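Long-range contacts in (5-formylfuran-3-yl)methyl phosphate transaminase (Methanococcus jannaschii, PDB 2Z61), which transfers an amino group from alanine to a furancarboxaldehyde phosphate, using pyridoxal 5'-phosphate, to make the furan precursor of methanofuran: residues Asn91-Gly96 against Ala243-Gln248; Leu195-Lys200 against Ser277-Phe282; Lys45-Glu50 against Lys269-Glu274. All blocks are in the same frame, centred on the assembly; numbering follows the deposited sequence.

Contact 1 of 3, residues Asn91-Gly96 against Ala243-Gln248; sequences NIIITG and AILKLQ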
loop_
_atom_site.group_PDB
_atom_site.type_symbol
_atom_site.label_atom_id
_atom_site.label_comp_id
_atom_site.label_asym_id
_atom_site.label_seq_id
_atom_site.Cartn_x
_atom_site.Cartn_y
_atom_site.Cartn_z
ATOM N N ASN A 91 -19.970 4.003 1.687
ATOM C CA ASN A 91 -19.518 3.325 2.902
ATOM C C ASN A 91 -18.433 2.303 2.597
ATOM O O ASN A 91 -18.063 1.508 3.456
ATOM C CB ASN A 91 -20.680 2.595 3.578
ATOM C CG ASN A 91 -21.741 3.532 4.085
ATOM O OD1 ASN A 91 -22.937 3.290 3.910
ATOM N ND2 ASN A 91 -21.314 4.621 4.718
ATOM N N ILE A 92 -17.925 2.337 1.371
ATOM C CA ILE A 92 -16.915 1.386 0.932
ATOM C C ILE A 92 -15.686 2.074 0.340
ATOM O O ILE A 92 -15.806 3.060 -0.381
ATOM C CB ILE A 92 -17.507 0.447 -0.152
ATOM C CG1 ILE A 92 -18.849 -0.113 0.325
ATOM C CG2 ILE A 92 -16.524 -0.671 -0.487
ATOM C CD1 ILE A 92 -19.365 -1.285 -0.499
ATOM N N ILE A 93 -14.502 1.561 0.659
ATOM C CA ILE A 93 -13.276 2.102 0.084
ATOM C C ILE A 93 -12.441 0.952 -0.464
ATOM O O ILE A 93 -12.263 -0.077 0.197
ATOM C CB ILE A 93 -12.424 2.879 1.098
ATOM C CG1 ILE A 93 -13.152 4.149 1.533
ATOM C CG2 ILE A 93 -11.103 3.275 0.459
ATOM C CD1 ILE A 93 -12.279 5.100 2.340
ATOM N N ILE A 94 -11.948 1.121 -1.687
ATOM C CA ILE A 94 -11.119 0.100 -2.319
ATOM C C ILE A 94 -9.671 0.364 -1.886
ATOM O O ILE A 94 -9.127 1.445 -2.124
ATOM C CB ILE A 94 -11.218 0.181 -3.862
ATOM C CG1 ILE A 94 -12.684 0.134 -4.300
ATOM C CG2 ILE A 94 -10.446 -0.961 -4.494
ATOM C CD1 ILE A 94 -13.494 -1.034 -3.722
ATOM N N THR A 95 -9.054 -0.619 -1.244
ATOM C CA THR A 95 -7.681 -0.469 -0.751
ATOM C C THR A 95 -6.692 -1.300 -1.565
ATOM O O THR A 95 -7.086 -2.114 -2.401
ATOM C CB THR A 95 -7.567 -0.917 0.731
ATOM O OG1 THR A 95 -8.057 -2.260 0.865
ATOM C CG2 THR A 95 -8.382 -0.016 1.631
ATOM N N GLY A 96 -5.406 -1.099 -1.306
ATOM C CA GLY A 96 -4.387 -1.858 -2.011
ATOM C C GLY A 96 -4.134 -3.143 -1.256
ATOM O O GLY A 96 -3.057 -3.350 -0.705
ATOM N N ALA A 243 -12.399 8.934 7.580
ATOM C CA ALA A 243 -11.085 8.959 8.200
ATOM C C ALA A 243 -10.102 8.083 7.422
ATOM O O ALA A 243 -8.954 8.464 7.205
ATOM C CB ALA A 243 -11.182 8.485 9.647
ATOM N N ILE A 244 -10.561 6.904 7.019
ATOM C CA ILE A 244 -9.729 5.979 6.266
ATOM C C ILE A 244 -9.379 6.579 4.908
ATOM O O ILE A 244 -8.308 6.321 4.372
ATOM C CB ILE A 244 -10.438 4.601 6.107
ATOM C CG1 ILE A 244 -10.477 3.900 7.471
ATOM C CG2 ILE A 244 -9.711 3.730 5.086
ATOM C CD1 ILE A 244 -11.044 2.507 7.450
ATOM N N LEU A 245 -10.272 7.401 4.364
ATOM C CA LEU A 245 -10.031 8.048 3.080
ATOM C C LEU A 245 -8.826 8.990 3.155
ATOM O O LEU A 245 -7.993 9.018 2.248
ATOM C CB LEU A 245 -11.265 8.834 2.632
ATOM C CG LEU A 245 -11.176 9.547 1.277
ATOM C CD1 LEU A 245 -10.685 8.578 0.201
ATOM C CD2 LEU A 245 -12.547 10.096 0.905
ATOM N N LYS A 246 -8.746 9.766 4.232
ATOM C CA LYS A 246 -7.637 10.689 4.432
ATOM C C LYS A 246 -6.328 9.917 4.478
ATOM O O LYS A 246 -5.330 10.344 3.891
ATOM C CB LYS A 246 -7.828 11.476 5.728
ATOM C CG LYS A 246 -9.109 12.299 5.755
ATOM C CD LYS A 246 -9.477 12.734 7.166
ATOM C CE LYS A 246 -8.357 13.527 7.815
ATOM N NZ LYS A 246 -8.151 14.840 7.144
ATOM N N LEU A 247 -6.330 8.783 5.173
ATOM C CA LEU A 247 -5.133 7.959 5.263
ATOM C C LEU A 247 -4.770 7.437 3.873
ATOM O O LEU A 247 -3.601 7.450 3.475
ATOM C CB LEU A 247 -5.367 6.779 6.209
ATOM C CG LEU A 247 -5.476 7.104 7.699
ATOM C CD1 LEU A 247 -5.953 5.881 8.449
ATOM C CD2 LEU A 247 -4.123 7.565 8.233
ATOM N N GLN A 248 -5.780 6.979 3.137
ATOM C CA GLN A 248 -5.586 6.449 1.791
ATOM C C GLN A 248 -5.065 7.505 0.814
ATOM O O GLN A 248 -4.171 7.226 0.018
ATOM C CB GLN A 248 -6.896 5.857 1.261
ATOM C CG GLN A 248 -6.864 5.492 -0.225
ATOM C CD GLN A 248 -6.922 3.991 -0.466
ATOM O OE1 GLN A 248 -6.159 3.229 0.113
ATOM N NE2 GLN A 248 -7.831 3.567 -1.330
HETATM O O HOH W 1 -4.996 1.102 0.967
#

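Contact 2 of 3, residues Leu195-Lys200 against Ser277-Phe282; sequences LVYEGK and SMIKEF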
loop_
_atom_site.group_PDB
_atom_site.type_symbol
_atom_site.label_atom_id
_atom_site.label_comp_id
_atom_site.label_asym_id
_atom_site.label_seq_id
_atom_site.Cartn_x
_atom_site.Cartn_y
_atom_site.Cartn_z
ATOM N N LEU A 195 -14.931 -19.180 1.665
ATOM C CA LEU A 195 -14.194 -20.435 1.709
ATOM C C LEU A 195 -14.674 -21.181 2.947
ATOM O O LEU A 195 -13.939 -21.339 3.922
ATOM C CB LEU A 195 -12.689 -20.164 1.791
ATOM C CG LEU A 195 -12.104 -19.543 0.521
ATOM C CD1 LEU A 195 -10.615 -19.309 0.685
ATOM C CD2 LEU A 195 -12.382 -20.467 -0.656
ATOM N N VAL A 196 -15.933 -21.605 2.908
ATOM C CA VAL A 196 -16.557 -22.334 4.012
ATOM C C VAL A 196 -17.194 -23.584 3.420
ATOM O O VAL A 196 -17.974 -23.497 2.477
ATOM C CB VAL A 196 -17.608 -21.451 4.719
ATOM C CG1 VAL A 196 -18.370 -22.257 5.758
ATOM C CG2 VAL A 196 -16.907 -20.279 5.387
ATOM N N TYR A 197 -16.869 -24.744 3.981
ATOM C CA TYR A 197 -17.357 -26.007 3.441
ATOM C C TYR A 197 -18.517 -26.678 4.166
ATOM O O TYR A 197 -19.097 -27.630 3.656
ATOM C CB TYR A 197 -16.173 -26.972 3.321
ATOM C CG TYR A 197 -14.926 -26.276 2.813
ATOM C CD1 TYR A 197 -13.825 -26.081 3.643
ATOM C CD2 TYR A 197 -14.880 -25.740 1.526
ATOM C CE1 TYR A 197 -12.707 -25.365 3.213
ATOM C CE2 TYR A 197 -13.766 -25.015 1.081
ATOM C CZ TYR A 197 -12.688 -24.833 1.932
ATOM O OH TYR A 197 -11.596 -24.108 1.511
ATOM N N GLU A 198 -18.844 -26.185 5.354
ATOM C CA GLU A 198 -19.952 -26.714 6.144
ATOM C C GLU A 198 -20.662 -25.563 6.846
ATOM O O GLU A 198 -20.032 -24.771 7.547
ATOM C CB GLU A 198 -19.453 -27.697 7.202
ATOM C CG GLU A 198 -19.201 -29.106 6.711
ATOM C CD GLU A 198 -18.849 -30.046 7.850
ATOM O OE1 GLU A 198 -19.672 -30.180 8.783
ATOM O OE2 GLU A 198 -17.755 -30.651 7.813
ATOM N N GLY A 199 -21.972 -25.463 6.653
ATOM C CA GLY A 199 -22.716 -24.401 7.304
ATOM C C GLY A 199 -22.977 -23.179 6.444
ATOM O O GLY A 199 -23.083 -23.270 5.220
ATOM N N LYS A 200 -23.065 -22.025 7.098
ATOM C CA LYS A 200 -23.346 -20.766 6.416
ATOM C C LYS A 200 -22.256 -19.722 6.642
ATOM O O LYS A 200 -21.603 -19.702 7.691
ATOM C CB LYS A 200 -24.673 -20.201 6.926
ATOM C CG LYS A 200 -25.720 -21.260 7.227
ATOM C CD LYS A 200 -26.674 -20.797 8.317
ATOM C CE LYS A 200 -27.604 -21.916 8.750
ATOM N NZ LYS A 200 -28.412 -21.508 9.929
ATOM N N SER A 277 -16.032 -24.256 -8.411
ATOM C CA SER A 277 -15.220 -25.407 -8.774
ATOM C C SER A 277 -14.004 -25.423 -7.848
ATOM O O SER A 277 -13.551 -26.481 -7.402
ATOM C CB SER A 277 -14.771 -25.279 -10.233
ATOM O OG SER A 277 -13.753 -26.212 -10.548
ATOM N N MET A 278 -13.490 -24.233 -7.556
ATOM C CA MET A 278 -12.331 -24.088 -6.685
ATOM C C MET A 278 -12.713 -24.500 -5.265
ATOM O O MET A 278 -11.986 -25.242 -4.608
ATOM C CB MET A 278 -11.846 -22.632 -6.703
ATOM C CG MET A 278 -10.401 -22.425 -6.252
ATOM S SD MET A 278 -9.925 -20.664 -6.153
ATOM C CE MET A 278 -9.707 -20.251 -7.909
ATOM N N ILE A 279 -13.864 -24.023 -4.796
ATOM C CA ILE A 279 -14.312 -24.357 -3.454
ATOM C C ILE A 279 -14.460 -25.869 -3.283
ATOM O O ILE A 279 -14.091 -26.412 -2.250
ATOM C CB ILE A 279 -15.644 -23.644 -3.109
ATOM C CG1 ILE A 279 -15.391 -22.139 -2.962
ATOM C CG2 ILE A 279 -16.225 -24.206 -1.810
ATOM C CD1 ILE A 279 -16.635 -21.303 -2.774
ATOM N N LYS A 280 -14.986 -26.547 -4.298
ATOM C CA LYS A 280 -15.148 -27.999 -4.229
ATOM C C LYS A 280 -13.796 -28.702 -4.090
ATOM O O LYS A 280 -13.639 -29.606 -3.275
ATOM C CB LYS A 280 -15.857 -28.523 -5.484
ATOM C CG LYS A 280 -17.358 -28.720 -5.341
ATOM C CD LYS A 280 -18.076 -27.448 -4.939
ATOM C CE LYS A 280 -19.581 -27.676 -4.890
ATOM N NZ LYS A 280 -20.105 -28.205 -6.188
ATOM N N GLU A 281 -12.821 -28.286 -4.892
ATOM C CA GLU A 281 -11.497 -28.891 -4.836
ATOM C C GLU A 281 -10.870 -28.722 -3.451
ATOM O O GLU A 281 -10.308 -29.669 -2.903
ATOM C CB GLU A 281 -10.585 -28.275 -5.908
ATOM C CG GLU A 281 -9.145 -28.773 -5.851
ATOM C CD GLU A 281 -9.010 -30.258 -6.155
ATOM O OE1 GLU A 281 -9.871 -31.055 -5.724
ATOM O OE2 GLU A 281 -8.026 -30.630 -6.820
ATOM N N PHE A 282 -10.967 -27.518 -2.888
ATOM C CA PHE A 282 -10.411 -27.254 -1.561
ATOM C C PHE A 282 -11.040 -28.185 -0.525
ATOM O O PHE A 282 -10.360 -28.674 0.372
ATOM C CB PHE A 282 -10.666 -25.795 -1.147
ATOM C CG PHE A 282 -9.557 -24.833 -1.523
ATOM C CD1 PHE A 282 -9.857 -23.563 -1.996
ATOM C CD2 PHE A 282 -8.221 -25.182 -1.362
ATOM C CE1 PHE A 282 -8.846 -22.654 -2.300
ATOM C CE2 PHE A 282 -7.198 -24.279 -1.663
ATOM C CZ PHE A 282 -7.514 -23.013 -2.133
#

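Contact 3 of 3, residues Lys45-Glu50 against Lys269-Glu274; sequences KPIVDE and KETERE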
loop_
_atom_site.group_PDB
_atom_site.type_symbol
_atom_site.label_atom_id
_atom_site.label_comp_id
_atom_site.label_asym_id
_atom_site.label_seq_id
_atom_site.Cartn_x
_atom_site.Cartn_y
_atom_site.Cartn_z
ATOM N N LYS A 45 -10.517 -16.747 -15.353
ATOM C CA LYS A 45 -10.391 -16.228 -16.713
ATOM C C LYS A 45 -11.105 -14.921 -17.029
ATOM O O LYS A 45 -10.504 -14.011 -17.593
ATOM C CB LYS A 45 -10.830 -17.294 -17.724
ATOM C CG LYS A 45 -10.425 -16.980 -19.156
ATOM C CD LYS A 45 -10.987 -18.002 -20.134
ATOM C CE LYS A 45 -10.519 -17.729 -21.558
ATOM N NZ LYS A 45 -9.075 -18.020 -21.728
ATOM N N PRO A 46 -12.402 -14.813 -16.704
ATOM C CA PRO A 46 -13.065 -13.546 -17.016
ATOM C C PRO A 46 -12.409 -12.334 -16.358
ATOM O O PRO A 46 -12.483 -11.225 -16.891
ATOM C CB PRO A 46 -14.512 -13.777 -16.565
ATOM C CG PRO A 46 -14.438 -14.974 -15.670
ATOM C CD PRO A 46 -13.374 -15.822 -16.260
ATOM N N ILE A 47 -11.762 -12.546 -15.213
ATOM C CA ILE A 47 -11.081 -11.458 -14.513
ATOM C C ILE A 47 -9.787 -11.129 -15.254
ATOM O O ILE A 47 -9.482 -9.960 -15.497
ATOM C CB ILE A 47 -10.755 -11.827 -13.037
ATOM C CG1 ILE A 47 -12.057 -11.989 -12.240
ATOM C CG2 ILE A 47 -9.890 -10.733 -12.408
ATOM C CD1 ILE A 47 -11.871 -12.508 -10.826
ATOM N N VAL A 48 -9.037 -12.163 -15.624
ATOM C CA VAL A 48 -7.787 -11.971 -16.357
ATOM C C VAL A 48 -8.033 -11.216 -17.670
ATOM O O VAL A 48 -7.320 -10.250 -17.982
ATOM C CB VAL A 48 -7.107 -13.334 -16.681
ATOM C CG1 VAL A 48 -5.999 -13.146 -17.730
ATOM C CG2 VAL A 48 -6.523 -13.942 -15.411
ATOM N N ASP A 49 -9.046 -11.639 -18.431
ATOM C CA ASP A 49 -9.349 -10.985 -19.712
ATOM C C ASP A 49 -9.738 -9.516 -19.548
ATOM O O ASP A 49 -9.366 -8.675 -20.359
ATOM C CB ASP A 49 -10.460 -11.739 -20.466
ATOM C CG ASP A 49 -10.064 -13.174 -20.820
ATOM O OD1 ASP A 49 -8.856 -13.465 -20.876
ATOM O OD2 ASP A 49 -10.954 -14.013 -21.056
ATOM N N GLU A 50 -10.481 -9.206 -18.492
ATOM C CA GLU A 50 -10.894 -7.835 -18.242
ATOM C C GLU A 50 -9.661 -6.980 -17.922
ATOM O O GLU A 50 -9.615 -5.789 -18.236
ATOM C CB GLU A 50 -11.888 -7.803 -17.079
ATOM C CG GLU A 50 -12.665 -6.513 -16.947
ATOM C CD GLU A 50 -13.258 -6.068 -18.273
ATOM O OE1 GLU A 50 -13.664 -6.950 -19.063
ATOM O OE2 GLU A 50 -13.327 -4.842 -18.519
ATOM N N LYS A 269 -21.424 -14.547 -13.874
ATOM C CA LYS A 269 -21.857 -15.936 -13.768
ATOM C C LYS A 269 -20.689 -16.870 -14.030
ATOM O O LYS A 269 -20.432 -17.784 -13.254
ATOM C CB LYS A 269 -22.958 -16.236 -14.787
ATOM C CG LYS A 269 -24.232 -15.426 -14.617
ATOM C CD LYS A 269 -24.968 -15.772 -13.334
ATOM C CE LYS A 269 -26.281 -15.000 -13.247
ATOM N NZ LYS A 269 -27.027 -15.285 -11.990
ATOM N N GLU A 270 -19.983 -16.652 -15.132
ATOM C CA GLU A 270 -18.849 -17.502 -15.455
ATOM C C GLU A 270 -17.823 -17.563 -14.322
ATOM O O GLU A 270 -17.320 -18.637 -13.996
ATOM C CB GLU A 270 -18.166 -17.020 -16.739
ATOM C CG GLU A 270 -16.821 -17.700 -16.992
ATOM C CD GLU A 270 -16.930 -19.216 -17.088
ATOM O OE1 GLU A 270 -15.884 -19.894 -17.019
ATOM O OE2 GLU A 270 -18.059 -19.729 -17.243
ATOM N N THR A 271 -17.515 -16.417 -13.717
ATOM C CA THR A 271 -16.539 -16.400 -12.629
ATOM C C THR A 271 -17.013 -17.182 -11.411
ATOM O O THR A 271 -16.263 -17.996 -10.871
ATOM C CB THR A 271 -16.198 -14.966 -12.187
ATOM O OG1 THR A 271 -15.593 -14.262 -13.279
ATOM C CG2 THR A 271 -15.228 -14.989 -11.005
ATOM N N GLU A 272 -18.246 -16.939 -10.973
ATOM C CA GLU A 272 -18.763 -17.654 -9.813
ATOM C C GLU A 272 -18.744 -19.149 -10.110
ATOM O O GLU A 272 -18.628 -19.975 -9.205
ATOM C CB GLU A 272 -20.187 -17.201 -9.471
ATOM C CG GLU A 272 -21.230 -17.581 -10.499
ATOM C CD GLU A 272 -22.640 -17.242 -10.048
ATOM O OE1 GLU A 272 -23.075 -17.790 -9.010
ATOM O OE2 GLU A 272 -23.311 -16.433 -10.728
ATOM N N ARG A 273 -18.848 -19.492 -11.388
ATOM C CA ARG A 273 -18.817 -20.886 -11.795
ATOM C C ARG A 273 -17.453 -21.437 -11.399
ATOM O O ARG A 273 -17.347 -22.466 -10.732
ATOM C CB ARG A 273 -18.977 -20.998 -13.309
ATOM C CG ARG A 273 -19.242 -22.402 -13.814
ATOM C CD ARG A 273 -20.664 -22.825 -13.482
ATOM N NE ARG A 273 -21.650 -21.984 -14.163
ATOM C CZ ARG A 273 -22.957 -22.004 -13.911
ATOM N NH1 ARG A 273 -23.446 -22.822 -12.987
ATOM N NH2 ARG A 273 -23.777 -21.206 -14.583
ATOM N N GLU A 274 -16.409 -20.723 -11.808
ATOM C CA GLU A 274 -15.040 -21.126 -11.526
ATOM C C GLU A 274 -14.697 -21.154 -10.042
ATOM O O GLU A 274 -13.985 -22.051 -9.594
ATOM C CB GLU A 274 -14.071 -20.216 -12.294
ATOM C CG GLU A 274 -14.151 -20.424 -13.804
ATOM C CD GLU A 274 -13.332 -19.425 -14.602
ATOM O OE1 GLU A 274 -12.130 -19.256 -14.305
ATOM O OE2 GLU A 274 -13.894 -18.814 -15.540
#

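Contact 1 of 3, residues Asn91-Gly96 against Ala243-Gln248
Q248 reaches from helix 238-251 to the backbone of strand 92-95, while I93 points from the strand back at the helix. The polar part is one direct bond. Q248 NE2 donates to I94 O at 2.6 Å, and the N-H...O angle is 139°, so the bond is short but bent. I94 O lies close to the amide plane of Q248, whereas NE2 is tilted 23° from the carbonyl plane. The side chain starts with CG opposite the backbone N (chi1 170°) and bends at chi2, which brings NE2 to I94 O. NE2 also donates to S65 O. A water at the other end of the amide donates to Q248 OE1 at 2.6 Å and accepts from G96 N at 3.2 Å.

The apolar part centres on I93. I93 CD1 packs on I244 CG2 at 4.0 Å and on L245 CB at 3.9 Å. I93 CG2 touches Q248 NE2 at 3.7 Å, the two side chains lying alongside in opposite directions.

Strand 92-95 lies at an edge of the mixed sheet, beside strand 232-235. The chemistry implies that the Q248 amide grips I94 O directly and G96 N through a water, while I93 supplies the apolar packing beside it.

Contact 2 of 3, residues Leu195-Lys200 against Ser277-Phe282
Helix 269-295 packs here against the loop that follows strand 185-189, with I279 and F282 on the helix meeting L195 and Y197 on the loop. No hydrogen bond joins the two segments directly. The contact is mostly apolar, though Y197 also meets the backbone O of I279.

Y197 does most of the touching. Its CG is opposite the carbonyl carbon (chi1 -41°), and the ring reaches the helix. Y197 CE2 lies 3.9 Å from I279 CG2 and 3.6 Å from the backbone O of I279. Farther along, Y197 OH is 3.3 Å from F282 CB. The same hydroxyl is hydrogen-bonded to A306 O. Within the loop, L195 O sits over one face of the Y197 ring, 4.1 Å above its plane and offset toward the rim.

In class I aminotransferases a long helix of this kind links the large cofactor-binding domain to the small domain. Helix 269-295 is probably that helix, and this loop packs against its side. A salt bridge from E198 to R286 ties loop and helix a second time.

Replacing Y197 by an alanine would probably leave a gap beside I279 CG2 and F282 CB, and A306 O without its hydroxyl partner.

L195 comes in by its CD2 methyl, 4.1 Å from I279 CG1 and 4.2 Å from F282 CD1. It thus bridges the two helix side chains. Beyond the loop, the F282 ring makes a T-shaped stack with F41, and it also meets the Y307 ring with planes at about 25°.

Contact 3 of 3, residues Lys45-Glu50 against Lys269-Glu274
E274 on helix 269-295 reaches across to K45 and P46, in the first turn of helix 45-56. Its CB points toward that helix. From CB, CG is set opposite the carbonyl carbon of E274 (chi1 -68°), and the chain then runs on extended. E274 CD arrives 4.0 Å from K45 N. At the tip the two oxygens part. E274 OE1 accepts a hydrogen bond from K45 N at 3.2 Å through its syn lone pair, with an N-H...O angle of 148°. E274 OE2 lies against the proline ring, 3.1 Å from P46 CD. One carboxyl group therefore meets both residues that open the helix. The N-terminal end of a helix carries partial positive charge, which would probably favour negative charge on E274. P46 has no N-H to offer, and it suits a first turn, where backbone nitrogens have no carbonyl earlier in the helix to bond.

The P46 ring also packs on the preceding turn of the partner helix. P46 CG is 3.9 Å from E270 CG, and the two side chains cross at about a right angle. The hydroxyl of T271 is hydrogen-bonded to K265 O. T271 CG2 meets I47 CD1 at 4.2 Å.

The axes of the two short helix segments approach to 9.3 Å, their directions 130° apart. P44, just before helix 45-56, is touched by T271 and E274. I47 also packs on A266 and on M226, which lies in the loop that carries the cofactor lysine K222 between strands 214-219 and 232-235. On helix 45-56, V48 packs on L55 of the second subunit.

Contacts 2 and 3 share helix 269-295. Contact 3 uses its first turns, and contact 2 uses the turns that follow. Their centres are 18 Å apart. Contact 1 stands apart, at the edge of the seven-stranded sheet. Its centre is 30 Å from that of contact 2 and 26 Å from that of contact 3. Along the chain the segments come in the order 45-50, 91-96, 195-200, 243-248, 269-274 and 277-282. Both segments of contact 1 fall between those of contact 3, while contact 2 crosses each of the others. Helix 269-295, probably the interdomain helix, is thus gripped at two successive places, by helix 45-56 and by a loop; contact 1 belongs to the large-domain sheet.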